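Local atomic coordinates of VWFA domain-containing protein (Alicyclobacillus acidocaldarius subsp. acidocaldarius, PDB entry 3RAG), a protein that is of unknown function but carries a von Willebrand factor type A domain that binds a sodium ion in the crystal, consistent with metal-dependent recognition of partners. Residues D26-A31 with Y57-S62. Numbering follows the deposited sequence. Where two conformers were deposited one is given.
Sequences DPVEAA and YQEAHS
P27 lays CG and CD of its ring against the carboxylate of E59, the two side chains crossing at about a right angle. P27 CG lies 3.3 Å from both E59 CD and E59 OE1, and E59 OE1 lies 3.5 Å from P27 CD. With CG anti to its own backbone N (chi1 -174°) and the chain extended beyond it, E59 reaches across to the neighbouring helix and sets its acid group at that helix's first turn. There a water joins the helices: it donates to D26 OD1 and to E59 OE1, 2.7 Å in each case, and probably eases the repulsion between two acidic groups whose oxygens, D26 OD1 and E59 OE1, stand 4.6 Å apart. D26 OD1 also caps its helix, accepting from V28 N at 2.9 Å, the N-H arriving from above the carboxylate plane. E59 OE1 has a further partner in S21 OG, which ties the group to the loop after strand 10-17. With an alanine here instead of E59, the bridging water and S21 would probably lose this acceptor, and CG and CD of P27 their cover. Next to P27 in sequence, V28 turns CG2 onto CB of S62, 3.7 Å away and about one turn beyond E59, while its CG1 rests near S62 O; I63 of helix 58-66 also touches P27 and V28. The short helical segments run nearly parallel, 16° between their directions and 9.7 Å apart at closest approach. The E59 side chain is about 10 Å from the bound sodium ion, too far to coordinate it. Helices 27-36 and 58-66 follow neighbouring parallel strands, 10-17 and 40-46, and such paired helices are typical of the Rossmann-like alpha/beta fold of von Willebrand factor A domains.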
loop_
_atom_site.group_PDB
_atom_site.type_symbol
_atom_site.label_atom_id
_atom_site.label_comp_id
_atom_site.label_asym_id
_atom_site.label_seq_id
_atom_site.Cartn_x
_atom_site.Cartn_y
_atom_site.Cartn_z
ATOM N N ASP A 26 16.716 -2.300 8.220
ATOM C CA ASP A 26 16.396 -1.182 7.314
ATOM C C ASP A 26 15.180 -1.412 6.419
ATOM O O ASP A 26 15.158 -2.323 5.598
ATOM C CB ASP A 26 17.650 -0.893 6.482
ATOM C CG ASP A 26 17.477 0.257 5.502
ATOM O OD1 ASP A 26 16.466 0.990 5.544
ATOM O OD2 ASP A 26 18.398 0.425 4.682
ATOM N N PRO A 27 14.128 -0.586 6.583
ATOM C CA PRO A 27 12.914 -0.786 5.778
ATOM C C PRO A 27 13.126 -0.441 4.303
ATOM O O PRO A 27 12.321 -0.845 3.463
ATOM C CB PRO A 27 11.895 0.187 6.414
ATOM C CG PRO A 27 12.762 1.267 7.070
ATOM C CD PRO A 27 13.979 0.482 7.592
ATOM N N VAL A 28 14.166 0.332 3.983
ATOM C CA VAL A 28 14.419 0.614 2.576
ATOM C C VAL A 28 14.749 -0.692 1.840
ATOM O O VAL A 28 14.264 -0.952 0.739
ATOM C CB VAL A 28 15.504 1.684 2.397
ATOM C CG1 VAL A 28 15.777 1.928 0.888
ATOM C CG2 VAL A 28 15.039 2.968 3.080
ATOM N N GLU A 29 15.572 -1.514 2.461
ATOM C CA GLU A 29 15.910 -2.820 1.898
ATOM C C GLU A 29 14.692 -3.746 1.838
ATOM O O GLU A 29 14.530 -4.518 0.887
ATOM C CB GLU A 29 17.022 -3.453 2.739
ATOM C CG GLU A 29 18.118 -4.055 1.937
ATOM C CD GLU A 29 18.634 -3.087 0.900
ATOM O OE1 GLU A 29 18.706 -3.481 -0.286
ATOM O OE2 GLU A 29 18.950 -1.935 1.273
ATOM N N ALA A 30 13.843 -3.683 2.864
ATOM C CA ALA A 30 12.615 -4.479 2.878
ATOM C C ALA A 30 11.737 -4.118 1.690
ATOM O O ALA A 30 11.159 -4.993 1.029
ATOM C CB ALA A 30 11.846 -4.279 4.210
ATOM N N ALA A 31 11.629 -2.817 1.405
ATOM C CA ALA A 31 10.800 -2.375 0.290
ATOM C C ALA A 31 11.425 -2.819 -1.028
ATOM O O ALA A 31 10.717 -3.193 -1.965
ATOM C CB ALA A 31 10.644 -0.845 0.300
ATOM N N TYR A 57 11.028 12.205 7.584
ATOM C CA TYR A 57 10.498 11.468 6.444
ATOM C C TYR A 57 11.482 11.265 5.286
ATOM O O TYR A 57 11.064 10.944 4.193
ATOM C CB TYR A 57 9.183 12.093 5.937
ATOM C CG TYR A 57 8.112 11.994 7.002
ATOM C CD1 TYR A 57 7.807 10.768 7.576
ATOM C CD2 TYR A 57 7.447 13.131 7.465
ATOM C CE1 TYR A 57 6.855 10.660 8.599
ATOM C CE2 TYR A 57 6.485 13.036 8.476
ATOM C CZ TYR A 57 6.188 11.789 9.027
ATOM O OH TYR A 57 5.236 11.667 10.029
ATOM N N GLN A 58 12.783 11.452 5.510
ATOM C CA GLN A 58 13.736 11.050 4.470
ATOM C C GLN A 58 13.512 9.566 4.209
ATOM O O GLN A 58 13.349 9.146 3.065
ATOM C CB GLN A 58 15.197 11.260 4.906
ATOM C CG GLN A 58 15.633 12.710 5.105
ATOM C CD GLN A 58 15.721 13.499 3.793
ATOM O OE1 GLN A 58 15.577 12.950 2.701
ATOM N NE2 GLN A 58 15.946 14.795 3.910
ATOM N N GLU A 59 13.509 8.767 5.280
ATOM C CA GLU A 59 13.367 7.320 5.119
ATOM C C GLU A 59 12.093 6.972 4.360
ATOM O O GLU A 59 12.095 6.130 3.468
ATOM C CB GLU A 59 13.349 6.620 6.482
ATOM C CG GLU A 59 13.345 5.092 6.353
ATOM C CD GLU A 59 13.214 4.440 7.700
ATOM O OE1 GLU A 59 14.237 3.949 8.243
ATOM O OE2 GLU A 59 12.088 4.468 8.239
ATOM N N ALA A 60 10.987 7.615 4.710
ATOM C CA ALA A 60 9.722 7.381 3.982
ATOM C C ALA A 60 9.894 7.565 2.469
ATOM O O ALA A 60 9.408 6.762 1.680
ATOM C CB ALA A 60 8.606 8.302 4.500
ATOM N N HIS A 61 10.590 8.629 2.077
ATOM C CA HIS A 61 10.849 8.875 0.665
ATOM C C HIS A 61 11.704 7.760 0.056
ATOM O O HIS A 61 11.434 7.305 -1.069
ATOM C CB HIS A 61 11.464 10.270 0.443
ATOM C CG HIS A 61 10.433 11.342 0.251
ATOM N ND1 HIS A 61 10.073 12.230 1.242
ATOM C CD2 HIS A 61 9.623 11.608 -0.802
ATOM C CE1 HIS A 61 9.116 13.026 0.793
ATOM N NE2 HIS A 61 8.822 12.665 -0.441
ATOM N N SER A 62 12.725 7.328 0.799
ATOM C CA SER A 62 13.596 6.256 0.311
ATOM C C SER A 62 12.858 4.920 0.217
ATOM O O SER A 62 13.122 4.119 -0.681
ATOM C CB SER A 62 14.822 6.113 1.207
ATOM O OG SER A 62 15.563 7.315 1.146
HETATM O O HOH W 1 16.443 3.466 6.733
#